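Local coordinates for protein GH26C (Muricauda sp. MAR_2010_75, PDB 6Q78) that probably hydrolyses internal beta-1,4-mannosidic linkages in mannan polysaccharides, as an endo-beta-mannanase of glycoside hydrolase family 26, at residues A[83-89]-A[109-115]; A[102-106]-A[390-394]; A[223-227]-A[296-300]. All blocks are in the same frame, centred on the assembly; numbering follows the deposited sequence.

Contact 1 of 3, residues A[83-89]-A[109-115]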
ATOM      1  N   VAL A  83     -11.145   4.104   1.599  1.00  9.07           N
ATOM      2  CA  VAL A  83     -10.202   4.772   2.490  1.00  8.27           C
ATOM      3  C   VAL A  83      -9.761   3.798   3.566  1.00  7.47           C
ATOM      4  O   VAL A  83     -10.595   3.214   4.262  1.00  9.99           O
ATOM      5  CB  VAL A  83     -10.844   6.016   3.111  1.00  8.15           C
ATOM      6  CG1 VAL A  83      -9.993   6.584   4.244  1.00  8.66           C
ATOM      7  CG2 VAL A  83     -11.050   7.073   1.997  1.00 12.12           C
ATOM      8  N   GLY A  84      -8.446   3.663   3.725  1.00  7.26           N
ATOM      9  CA  GLY A  84      -7.926   2.836   4.797  1.00  8.43           C
ATOM     10  C   GLY A  84      -6.797   3.481   5.578  1.00  6.99           C
ATOM     11  O   GLY A  84      -6.478   4.664   5.400  1.00  7.42           O
ATOM     12  N   GLN A  85      -6.173   2.707   6.467  1.00  6.79           N
ATOM     13  CA  GLN A  85      -5.104   3.236   7.305  1.00  6.86           C
ATOM     14  C   GLN A  85      -4.147   2.107   7.691  1.00  6.60           C
ATOM     15  O   GLN A  85      -4.570   0.970   7.986  1.00  7.30           O
ATOM     16  CB  GLN A  85      -5.664   3.960   8.551  1.00  8.18           C
ATOM     17  CG  GLN A  85      -4.588   4.585   9.442  1.00  7.34           C
ATOM     18  CD  GLN A  85      -5.154   5.712  10.324  1.00  9.20           C
ATOM     19  OE1 GLN A  85      -6.343   5.740  10.655  1.00 11.55           O
ATOM     20  NE2 GLN A  85      -4.297   6.644  10.699  1.00 10.75           N
ATOM     21  N   GLN A  86      -2.863   2.446   7.686  1.00  6.65           N
ATOM     22  CA  GLN A  86      -1.815   1.514   8.105  1.00  6.78           C
ATOM     23  C   GLN A  86      -2.027   1.155   9.577  1.00  6.54           C
ATOM     24  O   GLN A  86      -2.244   2.039  10.413  1.00  7.19           O
ATOM     25  CB  GLN A  86      -0.453   2.195   7.936  1.00  6.66           C
ATOM     26  CG  GLN A  86       0.733   1.284   8.163  1.00  6.64           C
ATOM     27  CD  GLN A  86       0.961   0.328   7.015  1.00  7.09           C
ATOM     28  OE1 GLN A  86       0.324   0.406   5.985  1.00  8.28           O
ATOM     29  NE2 GLN A  86       1.920  -0.592   7.211  1.00  9.34           N
ATOM     30  N   ASP A  87      -1.935  -0.146   9.889  1.00  6.67           N
ATOM     31  CA  ASP A  87      -1.985  -0.627  11.277  1.00  6.44           C
ATOM     32  C   ASP A  87      -3.213  -0.133  12.034  1.00  6.66           C
ATOM     33  O   ASP A  87      -3.164   0.173  13.233  1.00  7.05           O
ATOM     34  CB  ASP A  87      -0.680  -0.308  12.019  1.00  7.16           C
ATOM     35  CG  ASP A  87       0.507  -1.049  11.434  1.00  9.87           C
ATOM     36  OD1 ASP A  87       0.338  -2.146  10.907  1.00  9.71           O
ATOM     37  OD2 ASP A  87       1.634  -0.522  11.497  1.00 12.09           O
ATOM     38  N   ALA A  88      -4.341  -0.070  11.332  1.00  6.61           N
ATOM     39  CA  ALA A  88      -5.538   0.520  11.945  1.00  6.88           C
ATOM     40  C   ALA A  88      -5.987  -0.251  13.192  1.00  7.35           C
ATOM     41  O   ALA A  88      -6.635   0.337  14.066  1.00  8.85           O
ATOM     42  CB  ALA A  88      -6.669   0.569  10.923  1.00  9.46           C
ATOM     43  N   PHE A  89      -5.715  -1.559  13.276  1.00  7.31           N
ATOM     44  CA  PHE A  89      -6.169  -2.363  14.415  1.00  7.60           C
ATOM     45  C   PHE A  89      -5.121  -2.544  15.520  1.00  9.06           C
ATOM     46  O   PHE A  89      -5.444  -3.168  16.546  1.00 12.03           O
ATOM     47  CB  PHE A  89      -6.684  -3.726  13.931  1.00  8.65           C
ATOM     48  CG  PHE A  89      -7.829  -3.644  12.931  1.00  9.10           C
ATOM     49  CD1 PHE A  89      -8.900  -2.793  13.130  1.00 12.23           C
ATOM     50  CD2 PHE A  89      -7.824  -4.454  11.814  1.00 20.27           C
ATOM     51  CE1 PHE A  89      -9.940  -2.719  12.211  1.00 13.62           C
ATOM     52  CE2 PHE A  89      -8.866  -4.389  10.879  1.00 18.78           C
ATOM     53  CZ  PHE A  89      -9.927  -3.509  11.090  1.00 17.82           C
ATOM     54  N   ASP A 109     -15.250   1.064  10.884  1.00  8.58           N
ATOM     55  CA  ASP A 109     -13.856   0.721  10.599  1.00  8.11           C
ATOM     56  C   ASP A 109     -13.452   1.261   9.222  1.00  7.90           C
ATOM     57  O   ASP A 109     -14.294   1.599   8.394  1.00  9.32           O
ATOM     58  CB  ASP A 109     -13.681  -0.797  10.594  1.00  9.46           C
ATOM     59  CG  ASP A 109     -13.412  -1.379  11.964  1.00 10.78           C
ATOM     60  OD1 ASP A 109     -12.707  -0.727  12.766  1.00 10.86           O
ATOM     61  OD2 ASP A 109     -13.870  -2.522  12.250  1.00 11.59           O
ATOM     62  N   PRO A 110     -12.154   1.396   8.970  1.00  7.59           N
ATOM     63  CA  PRO A 110     -11.686   1.723   7.619  1.00  7.44           C
ATOM     64  C   PRO A 110     -12.098   0.626   6.634  1.00  7.34           C
ATOM     65  O   PRO A 110     -12.413  -0.505   7.036  1.00  8.39           O
ATOM     66  CB  PRO A 110     -10.156   1.814   7.784  1.00  8.67           C
ATOM     67  CG  PRO A 110      -9.881   0.892   8.968  1.00  9.91           C
ATOM     68  CD  PRO A 110     -11.051   1.059   9.896  1.00  8.70           C
ATOM     69  N   GLY A 111     -12.056   0.958   5.319  1.00  7.37           N
ATOM     70  CA  GLY A 111     -12.328  -0.096   4.340  1.00  8.34           C
ATOM     71  C   GLY A 111     -11.122  -0.895   3.918  1.00  7.38           C
ATOM     72  O   GLY A 111     -11.235  -1.862   3.159  1.00  8.07           O
ATOM     73  N   LEU A 112      -9.947  -0.503   4.400  1.00  6.84           N
ATOM     74  CA  LEU A 112      -8.682  -1.107   3.998  1.00  6.61           C
ATOM     75  C   LEU A 112      -7.710  -1.047   5.169  1.00  8.02           C
ATOM     76  O   LEU A 112      -7.688  -0.069   5.925  1.00  6.99           O
ATOM     77  CB  LEU A 112      -8.125  -0.393   2.753  1.00  7.25           C
ATOM     78  CG  LEU A 112      -6.725  -0.715   2.247  1.00  8.91           C
ATOM     79  CD1 LEU A 112      -6.715  -0.437   0.747  1.00 10.58           C
ATOM     80  CD2 LEU A 112      -5.718   0.114   2.925  1.00  9.07           C
ATOM     81  N   LEU A 113      -6.940  -2.115   5.322  1.00  6.23           N
ATOM     82  CA  LEU A 113      -5.911  -2.215   6.348  1.00  6.09           C
ATOM     83  C   LEU A 113      -4.541  -2.331   5.689  1.00  5.99           C
ATOM     84  O   LEU A 113      -4.352  -3.180   4.814  1.00  7.33           O
ATOM     85  CB  LEU A 113      -6.143  -3.463   7.190  1.00  6.98           C
ATOM     86  CG  LEU A 113      -5.047  -3.775   8.231  1.00  6.71           C
ATOM     87  CD1 LEU A 113      -4.996  -2.623   9.251  1.00  8.31           C
ATOM     88  CD2 LEU A 113      -5.264  -5.115   8.895  1.00  6.80           C
ATOM     89  N   GLY A 114      -3.602  -1.494   6.116  1.00  6.01           N
ATOM     90  CA  GLY A 114      -2.208  -1.589   5.682  1.00  6.76           C
ATOM     91  C   GLY A 114      -1.397  -2.316   6.738  1.00  7.11           C
ATOM     92  O   GLY A 114      -1.536  -2.060   7.935  1.00  6.91           O
ATOM     93  N   SER A 115      -0.559  -3.245   6.276  1.00  5.82           N
ATOM     94  CA  SER A 115       0.400  -3.954   7.142  1.00  5.78           C
ATOM     95  C   SER A 115       1.773  -3.954   6.480  1.00  5.87           C
ATOM     96  O   SER A 115       1.951  -3.451   5.363  1.00  5.96           O
ATOM     97  CB  SER A 115      -0.041  -5.419   7.303  1.00  6.57           C
ATOM     98  OG  SER A 115      -1.305  -5.416   8.014  1.00  6.96           O
TER
HETATM   99  O   HOH W   1       0.724  -1.235   3.868  1.00  9.19           O
HETATM  100  O   HOH W   2      -1.550  -4.209  10.521  1.00 10.13           O
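Val-83, Gln-85 and Asp-87 exchange backbone hydrogen bonds with residues 111-114, joining two parallel strands. Gly-111 N donates to Val-83 O (2.9 Å), Gln-85 N to Leu-112 O, and Gly-114 N to Gln-85 O. The ladder closes in the type II turn from Gln-85 to Ala-88, where Asp-87 N meets Gly-114 O at 2.8 Å, almost straight (175° at the hydrogen).

Polar side chains extend this grip. With its chain bent at chi2 (75°), Gln-86 folds over the neighbouring strand, its OE1 resting 3.2 Å from Gly-114 CA, in room left by the missing side chain. Its NE2 makes a weak bond to Ser-115 O (3.4 Å). One water joins Gln-86 OE1 to Ser-115 O; another ties Asp-87 OD1 to Ser-115 OG.

Apolar packing comes from the branched end of Leu-113, CD1 lying 4.0 Å from Ala-88 CB and CD2 3.9 Å from Phe-89 CD2.

A polar contact is separate: Asp-109 OD1, hydrogen-bonded to Ser-100 OG, lies near the plane of the Phe-89 ring at its C-H edge, 3.5 Å from CE1, carboxylate and ring 74° apart.

Strand 81-86, helix 101-106 and strand 112-116 form a beta-alpha-beta unit, the repeating element of a TIM barrel.

Contact 2 of 3, residues A[102-106]-A[390-394]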
ATOM      1  N   ILE A 102     -10.189   5.161  13.261  1.00  9.80           N
ATOM      2  CA  ILE A 102     -11.210   5.588  12.312  1.00  8.82           C
ATOM      3  C   ILE A 102     -12.600   5.209  12.803  1.00  9.11           C
ATOM      4  O   ILE A 102     -13.551   5.970  12.603  1.00  9.48           O
ATOM      5  CB  ILE A 102     -10.881   5.095  10.890  1.00  8.54           C
ATOM      6  CG1 ILE A 102      -9.804   6.015  10.304  1.00  8.38           C
ATOM      7  CG2 ILE A 102     -12.102   5.108   9.958  1.00  8.93           C
ATOM      8  CD1 ILE A 102      -9.245   5.521   8.963  1.00 11.21           C
ATOM      9  N   LYS A 103     -12.738   4.066  13.485  1.00  9.03           N
ATOM     10  CA  LYS A 103     -14.046   3.718  14.063  1.00  9.42           C
ATOM     11  C   LYS A 103     -14.374   4.563  15.294  1.00 10.07           C
ATOM     12  O   LYS A 103     -15.534   4.951  15.489  1.00 10.54           O
ATOM     13  CB  LYS A 103     -14.091   2.229  14.409  1.00  9.22           C
ATOM     14  CG  LYS A 103     -15.432   1.782  15.009  1.00 11.71           C
ATOM     15  CD  LYS A 103     -15.460   0.268  15.116  1.00 11.63           C
ATOM     16  CE  LYS A 103     -16.524  -0.175  16.078  1.00 20.27           C
ATOM     17  NZ  LYS A 103     -17.855   0.090  15.538  1.00 29.06           N
ATOM     18  N   LYS A 104     -13.375   4.888  16.132  1.00 10.18           N
ATOM     19  CA  LYS A 104     -13.646   5.835  17.220  1.00 10.90           C
ATOM     20  C   LYS A 104     -14.216   7.132  16.672  1.00 11.50           C
ATOM     21  O   LYS A 104     -15.081   7.759  17.297  1.00 11.89           O
ATOM     22  CB  LYS A 104     -12.364   6.175  18.001  1.00 11.03           C
ATOM     23  CG  LYS A 104     -11.633   5.011  18.724  1.00 10.83           C
ATOM     24  CD  LYS A 104     -10.479   5.593  19.543  1.00 11.41           C
ATOM     25  CE  LYS A 104      -9.692   4.559  20.309  1.00 11.06           C
ATOM     26  NZ  LYS A 104      -8.733   3.811  19.424  1.00 12.27           N
ATOM     27  N   MET A 105     -13.686   7.586  15.539  1.00 11.55           N
ATOM     28  CA  MET A 105     -14.023   8.879  14.956  1.00 11.16           C
ATOM     29  C   MET A 105     -15.356   8.836  14.224  1.00 11.24           C
ATOM     30  O   MET A 105     -16.223   9.698  14.456  1.00 13.77           O
ATOM     31  CB  MET A 105     -12.897   9.250  13.969  1.00 10.74           C
ATOM     32  CG  MET A 105     -13.015  10.653  13.338  1.00 11.10           C
ATOM     33  SD  MET A 105     -12.924  12.009  14.568  1.00 13.78           S
ATOM     34  CE  MET A 105     -14.631  12.631  14.542  1.00 12.63           C
ATOM     35  N   THR A 106     -15.540   7.844  13.330  1.00 10.85           N
ATOM     36  CA  THR A 106     -16.646   7.827  12.371  1.00 10.77           C
ATOM     37  C   THR A 106     -17.746   6.835  12.711  1.00 10.95           C
ATOM     38  O   THR A 106     -18.838   6.935  12.125  1.00 14.70           O
ATOM     39  CB  THR A 106     -16.162   7.462  10.956  1.00 10.21           C
ATOM     40  OG1 THR A 106     -15.865   6.044  10.880  1.00 11.01           O
ATOM     41  CG2 THR A 106     -14.955   8.280  10.542  1.00 12.33           C
ATOM     42  N   ALA A 390     -11.366  16.915  13.434  1.00 14.97           N
ATOM     43  CA  ALA A 390     -12.387  15.884  13.525  1.00 14.59           C
ATOM     44  C   ALA A 390     -13.609  16.164  12.664  1.00 15.74           C
ATOM     45  O   ALA A 390     -14.035  15.327  11.922  1.00 16.60           O
ATOM     46  CB  ALA A 390     -12.796  15.715  14.988  1.00 15.34           C
ATOM     47  N   ASN A 391     -14.154  17.376  12.718  1.00 16.45           N
ATOM     48  CA  ASN A 391     -15.324  17.684  11.915  1.00 16.38           C
ATOM     49  C   ASN A 391     -15.041  17.652  10.421  1.00 18.86           C
ATOM     50  O   ASN A 391     -15.834  17.200   9.634  1.00 19.75           O
ATOM     51  CB  ASN A 391     -15.985  19.007  12.347  1.00 22.36           C
ATOM     52  CG  ASN A 391     -17.308  19.245  11.642  1.00 35.89           C
ATOM     53  OD1 ASN A 391     -17.407  20.089  10.777  1.00 34.12           O
ATOM     54  ND2 ASN A 391     -18.320  18.464  12.005  1.00 33.70           N
ATOM     55  N   ASP A 392     -13.867  18.153  10.060  1.00 16.12           N
ATOM     56  CA  ASP A 392     -13.426  18.169   8.676  1.00 18.60           C
ATOM     57  C   ASP A 392     -13.328  16.715   8.164  1.00 16.05           C
ATOM     58  O   ASP A 392     -13.765  16.413   7.097  1.00 16.83           O
ATOM     59  CB  ASP A 392     -12.078  18.909   8.595  1.00 17.02           C
ATOM     60  CG  ASP A 392     -11.437  18.865   7.228  1.00 19.70           C
ATOM     61  OD1 ASP A 392     -12.123  18.902   6.233  1.00 22.07           O
ATOM     62  OD2 ASP A 392     -10.217  18.815   7.221  1.00 19.53           O
ATOM     63  N   PHE A 393     -12.789  15.836   8.981  1.00 14.16           N
ATOM     64  CA  PHE A 393     -12.695  14.432   8.601  1.00 14.33           C
ATOM     65  C   PHE A 393     -14.078  13.817   8.429  1.00 12.82           C
ATOM     66  O   PHE A 393     -14.292  13.046   7.545  1.00 14.85           O
ATOM     67  CB  PHE A 393     -11.890  13.661   9.632  1.00 14.59           C
ATOM     68  CG  PHE A 393     -11.523  12.266   9.213  1.00 13.95           C
ATOM     69  CD1 PHE A 393     -10.525  12.068   8.311  1.00 12.15           C
ATOM     70  CD2 PHE A 393     -12.146  11.185   9.738  1.00 13.08           C
ATOM     71  CE1 PHE A 393     -10.145  10.789   7.937  1.00 10.56           C
ATOM     72  CE2 PHE A 393     -11.798   9.910   9.365  1.00 10.94           C
ATOM     73  CZ  PHE A 393     -10.781   9.704   8.460  1.00 10.24           C
ATOM     74  N   MET A 394     -15.017  14.170   9.302  1.00 15.01           N
ATOM     75  CA  MET A 394     -16.369  13.649   9.180  1.00 15.15           C
ATOM     76  C   MET A 394     -17.021  14.090   7.897  1.00 16.11           C
ATOM     77  O   MET A 394     -17.704  13.339   7.259  1.00 17.77           O
ATOM     78  CB  MET A 394     -17.220  14.100  10.365  1.00 20.24           C
ATOM     79  CG  MET A 394     -16.822  13.461  11.668  1.00 22.87           C
ATOM     80  SD  MET A 394     -17.072  11.674  11.732  1.00 23.45           S
ATOM     81  CE  MET A 394     -18.545  11.406  10.782  1.00 30.61           C
TER
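Helix 101-106, the connecting helix of a barrel beta-alpha-beta unit, is packed against helix 390-397 from near the end of the chain, chiefly through Met-105, Thr-106, Phe-393 and Met-394. The two short helical segments lie almost perpendicular (89°), with axes 10.8 Å apart at their closest.

Met-105 reaches three partners across this gap. Its CG lies 3.7 Å from Phe-393 CD2, obliquely to the ring, while the bends at chi2 and chi3 carry CE to Ala-390 CB (3.6 Å) and beside Met-394 CG. The small alanine lets that methyl approach closely. Met-394 bends back, bringing its SD to 3.5 Å from Met-105 O. Chi1 of 74° sets Thr-106 OG1 between the backbone N and the carbonyl carbon, toward its own helix, leaving CG2 for the edge of the Phe-393 ring, 3.7 Å from CE2. OG1 donates to Ile-102 O (2.9 Å), which Thr-106 N reaches from the opposite face of the carbonyl. Beyond the pair, Phe-352 meets Phe-393 edge-to-face.

No hydrogen bond joins the two segments. Cohesion therefore rests on dispersion and the hydrophobic effect, which flexible methionines suit: Met-105 can fit itself beside the rigid ring, and Met-394 packs on Met-105 CE.

Contact 3 of 3, residues A[223-227]-A[296-300]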
ATOM      1  N   ARG A 223       3.177  -4.355  -2.134  1.00  6.87           N
ATOM      2  CA  ARG A 223       3.714  -3.083  -2.644  1.00  6.04           C
ATOM      3  C   ARG A 223       5.171  -2.945  -2.233  1.00  6.09           C
ATOM      4  O   ARG A 223       5.470  -2.207  -1.289  1.00  8.33           O
ATOM      5  CB  ARG A 223       2.878  -1.918  -2.091  1.00  7.70           C
ATOM      6  CG  ARG A 223       3.220  -0.552  -2.673  1.00  7.58           C
ATOM      7  CD  ARG A 223       2.198   0.479  -2.206  1.00  6.81           C
ATOM      8  NE  ARG A 223       2.295   0.744  -0.768  1.00  8.40           N
ATOM      9  CZ  ARG A 223       2.994   1.746  -0.228  1.00  6.94           C
ATOM     10  NH1 ARG A 223       3.696   2.598  -0.974  1.00  8.85           N
ATOM     11  NH2 ARG A 223       2.972   1.924   1.081  1.00  9.73           N
ATOM     12  N   PRO A 224       6.101  -3.643  -2.893  1.00  6.37           N
ATOM     13  CA  PRO A 224       7.499  -3.665  -2.439  1.00  6.61           C
ATOM     14  C   PRO A 224       8.313  -2.529  -3.050  1.00  9.97           C
ATOM     15  O   PRO A 224       7.954  -1.954  -4.092  1.00  8.79           O
ATOM     16  CB  PRO A 224       8.019  -4.991  -3.008  1.00  8.25           C
ATOM     17  CG  PRO A 224       7.236  -5.121  -4.319  1.00  9.62           C
ATOM     18  CD  PRO A 224       5.828  -4.601  -3.983  1.00  6.72           C
ATOM     19  N   PHE A 225       9.434  -2.221  -2.377  1.00  6.89           N
ATOM     20  CA  PHE A 225      10.442  -1.293  -2.936  1.00  8.71           C
ATOM     21  C   PHE A 225       9.801   0.031  -3.334  1.00  7.29           C
ATOM     22  O   PHE A 225      10.059   0.606  -4.395  1.00  7.61           O
ATOM     23  CB  PHE A 225      11.254  -1.960  -4.074  1.00  8.33           C
ATOM     24  CG  PHE A 225      11.830  -3.292  -3.657  1.00  8.06           C
ATOM     25  CD1 PHE A 225      12.796  -3.321  -2.657  1.00  7.43           C
ATOM     26  CD2 PHE A 225      11.386  -4.490  -4.211  1.00  7.92           C
ATOM     27  CE1 PHE A 225      13.309  -4.529  -2.209  1.00  9.50           C
ATOM     28  CE2 PHE A 225      11.896  -5.705  -3.784  1.00  9.57           C
ATOM     29  CZ  PHE A 225      12.877  -5.713  -2.786  1.00  8.28           C
ATOM     30  N   HIS A 226       8.977   0.537  -2.418  1.00  7.05           N
ATOM     31  CA  HIS A 226       8.225   1.761  -2.682  1.00  7.20           C
ATOM     32  C   HIS A 226       9.076   3.024  -2.488  1.00  7.61           C
ATOM     33  O   HIS A 226      10.137   3.029  -1.843  1.00  8.96           O
ATOM     34  CB  HIS A 226       6.989   1.817  -1.759  1.00  6.89           C
ATOM     35  CG  HIS A 226       7.321   1.919  -0.296  1.00  7.71           C
ATOM     36  ND1 HIS A 226       8.119   0.990   0.351  1.00  8.17           N
ATOM     37  CD2 HIS A 226       6.951   2.824   0.650  1.00  7.26           C
ATOM     38  CE1 HIS A 226       8.235   1.325   1.619  1.00  7.06           C
ATOM     39  NE2 HIS A 226       7.527   2.425   1.837  1.00  9.31           N
ATOM     40  N   GLU A 227       8.583   4.122  -3.045  1.00  8.67           N
ATOM     41  CA  GLU A 227       9.256   5.415  -2.874  1.00  8.40           C
ATOM     42  C   GLU A 227      10.689   5.372  -3.363  1.00  9.12           C
ATOM     43  O   GLU A 227      11.562   6.091  -2.841  1.00 11.22           O
ATOM     44  CB  GLU A 227       9.173   5.925  -1.416  1.00  8.35           C
ATOM     45  CG  GLU A 227       7.695   6.112  -0.979  1.00  9.55           C
ATOM     46  CD  GLU A 227       7.513   6.472   0.473  1.00 11.15           C
ATOM     47  OE1 GLU A 227       8.482   6.712   1.190  1.00 11.68           O
ATOM     48  OE2 GLU A 227       6.332   6.485   0.919  1.00 10.46           O
ATOM     49  N   MET A 296       1.046   5.848  -6.123  1.00  8.83           N
ATOM     50  CA  MET A 296       2.056   6.822  -5.725  1.00  9.80           C
ATOM     51  C   MET A 296       1.799   7.170  -4.268  1.00  9.64           C
ATOM     52  O   MET A 296       0.664   7.064  -3.782  1.00  9.59           O
ATOM     53  CB  MET A 296       2.024   8.107  -6.568  1.00  8.98           C
ATOM     54  CG  MET A 296       0.729   8.894  -6.329  1.00  8.79           C
ATOM     55  SD  MET A 296       0.720  10.474  -7.210  1.00 13.80           S
ATOM     56  CE  MET A 296       2.172  11.303  -6.472  1.00 12.36           C
ATOM     57  N   ASP A 297       2.865   7.559  -3.579  1.00  8.34           N
ATOM     58  CA  ASP A 297       2.780   8.111  -2.234  1.00  8.49           C
ATOM     59  C   ASP A 297       2.924   9.629  -2.313  1.00 11.33           C
ATOM     60  O   ASP A 297       3.733  10.157  -3.087  1.00 12.43           O
ATOM     61  CB  ASP A 297       3.866   7.533  -1.326  1.00  9.34           C
ATOM     62  CG  ASP A 297       3.705   6.035  -1.123  1.00  8.61           C
ATOM     63  OD1 ASP A 297       2.672   5.510  -1.566  1.00 10.11           O
ATOM     64  OD2 ASP A 297       4.577   5.416  -0.492  1.00  8.92           O
ATOM     65  N   ASN A 298       2.132  10.346  -1.520  1.00  9.94           N
ATOM     66  CA  ASN A 298       2.257  11.804  -1.542  1.00 10.39           C
ATOM     67  C   ASN A 298       1.915  12.398  -0.182  1.00  9.41           C
ATOM     68  O   ASN A 298       0.729  12.548   0.155  1.00 11.28           O
ATOM     69  CB  ASN A 298       1.401  12.408  -2.637  1.00 10.49           C
ATOM     70  CG  ASN A 298       1.853  13.817  -3.020  1.00 12.63           C
ATOM     71  OD1 ASN A 298       2.632  14.442  -2.289  1.00 12.21           O
ATOM     72  ND2 ASN A 298       1.383  14.321  -4.187  1.00 12.09           N
ATOM     73  N   TYR A 299       2.952  12.783   0.558  1.00  9.66           N
ATOM     74  CA  TYR A 299       2.801  13.667   1.707  1.00 10.09           C
ATOM     75  C   TYR A 299       3.267  15.083   1.386  1.00 10.89           C
ATOM     76  O   TYR A 299       2.669  16.048   1.872  1.00 12.01           O
ATOM     77  CB  TYR A 299       3.667  13.167   2.872  1.00  9.99           C
ATOM     78  CG  TYR A 299       3.344  11.741   3.311  1.00 10.59           C
ATOM     79  CD1 TYR A 299       3.939  10.638   2.686  1.00 11.11           C
ATOM     80  CD2 TYR A 299       2.395  11.508   4.310  1.00  9.19           C
ATOM     81  CE1 TYR A 299       3.649   9.334   3.126  1.00 10.89           C
ATOM     82  CE2 TYR A 299       2.071  10.239   4.700  1.00  9.76           C
ATOM     83  CZ  TYR A 299       2.717   9.166   4.121  1.00  9.66           C
ATOM     84  OH  TYR A 299       2.396   7.874   4.546  1.00 11.67           O
ATOM     85  N   GLY A 300       4.295  15.222   0.554  1.00 11.76           N
ATOM     86  CA  GLY A 300       4.926  16.523   0.383  1.00 12.57           C
ATOM     87  C   GLY A 300       4.008  17.591  -0.189  1.00 12.48           C
ATOM     88  O   GLY A 300       4.067  18.752   0.234  1.00 13.26           O
TER
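Asp-297, in strand 293-298, reaches between Arg-223 and Glu-227 of segment 223-227. Its CB already lies 3.5 Å from Glu-227 OE2. Chi1 of -64° sets CG anti to the carbonyl carbon, and there CG is 3.4 Å from Arg-223 NH1. OD1 accepts from Thr-334 OG1, which anchors the carboxylate, and lies 3.1 Å from Arg-223 NH1. OD2 forms the salt bridge: Arg-223 NH1 donates to its syn lone pair at 3.0 Å, from a guanidinium turned 66° to the carboxylate. The same OD2 is 2.5 Å from Glu-227 OE2, the two carboxylates standing perpendicular (90°), and 3.7 Å from His-226 CD2 at the edge of the imidazole.

Second partners fix this cluster: Tyr-299 OH is bonded to Glu-335, and Glu-227 OE1 to Trp-232 NE1. A Tris molecule, probably from the crystallisation liquor, hydrogen-bonds to His-226 NE2 and Glu-227 OE2, consistent with a pocket.

In mannanases of this fold the two catalytic carboxylates stand at or near the C-terminal ends of the fourth and seventh strands, as Glu-227 and Glu-335 do, probably in that role. Arginine suits its place because separate nitrogens, NH1 bonded to Asp-297 and NH2 to Glu-335, hold both acids in position.

Contacts 1 and 3 both belong to the parallel barrel sheet and are buried, but they use it differently: contact 1 is mostly backbone pairing between adjacent strands, whereas contact 3 joins a loop and a strand through polar and acidic side chains at the likely active site. Contact 2, about 22 Å from the chain's centre, is partly buried and apolar, with helices instead of strands. It shares helix 101-106 with the unit that contact 1 closes, and the two touch where Ile-102 CD1 lies 3.4 Å from Gln-85 OE1, an oxygen hydrogen-bonded to Thr-382 OG1. Contact 3 touches neither; its centre is about 16 Å from that of contact 1 and about 25 Å from contact 2's.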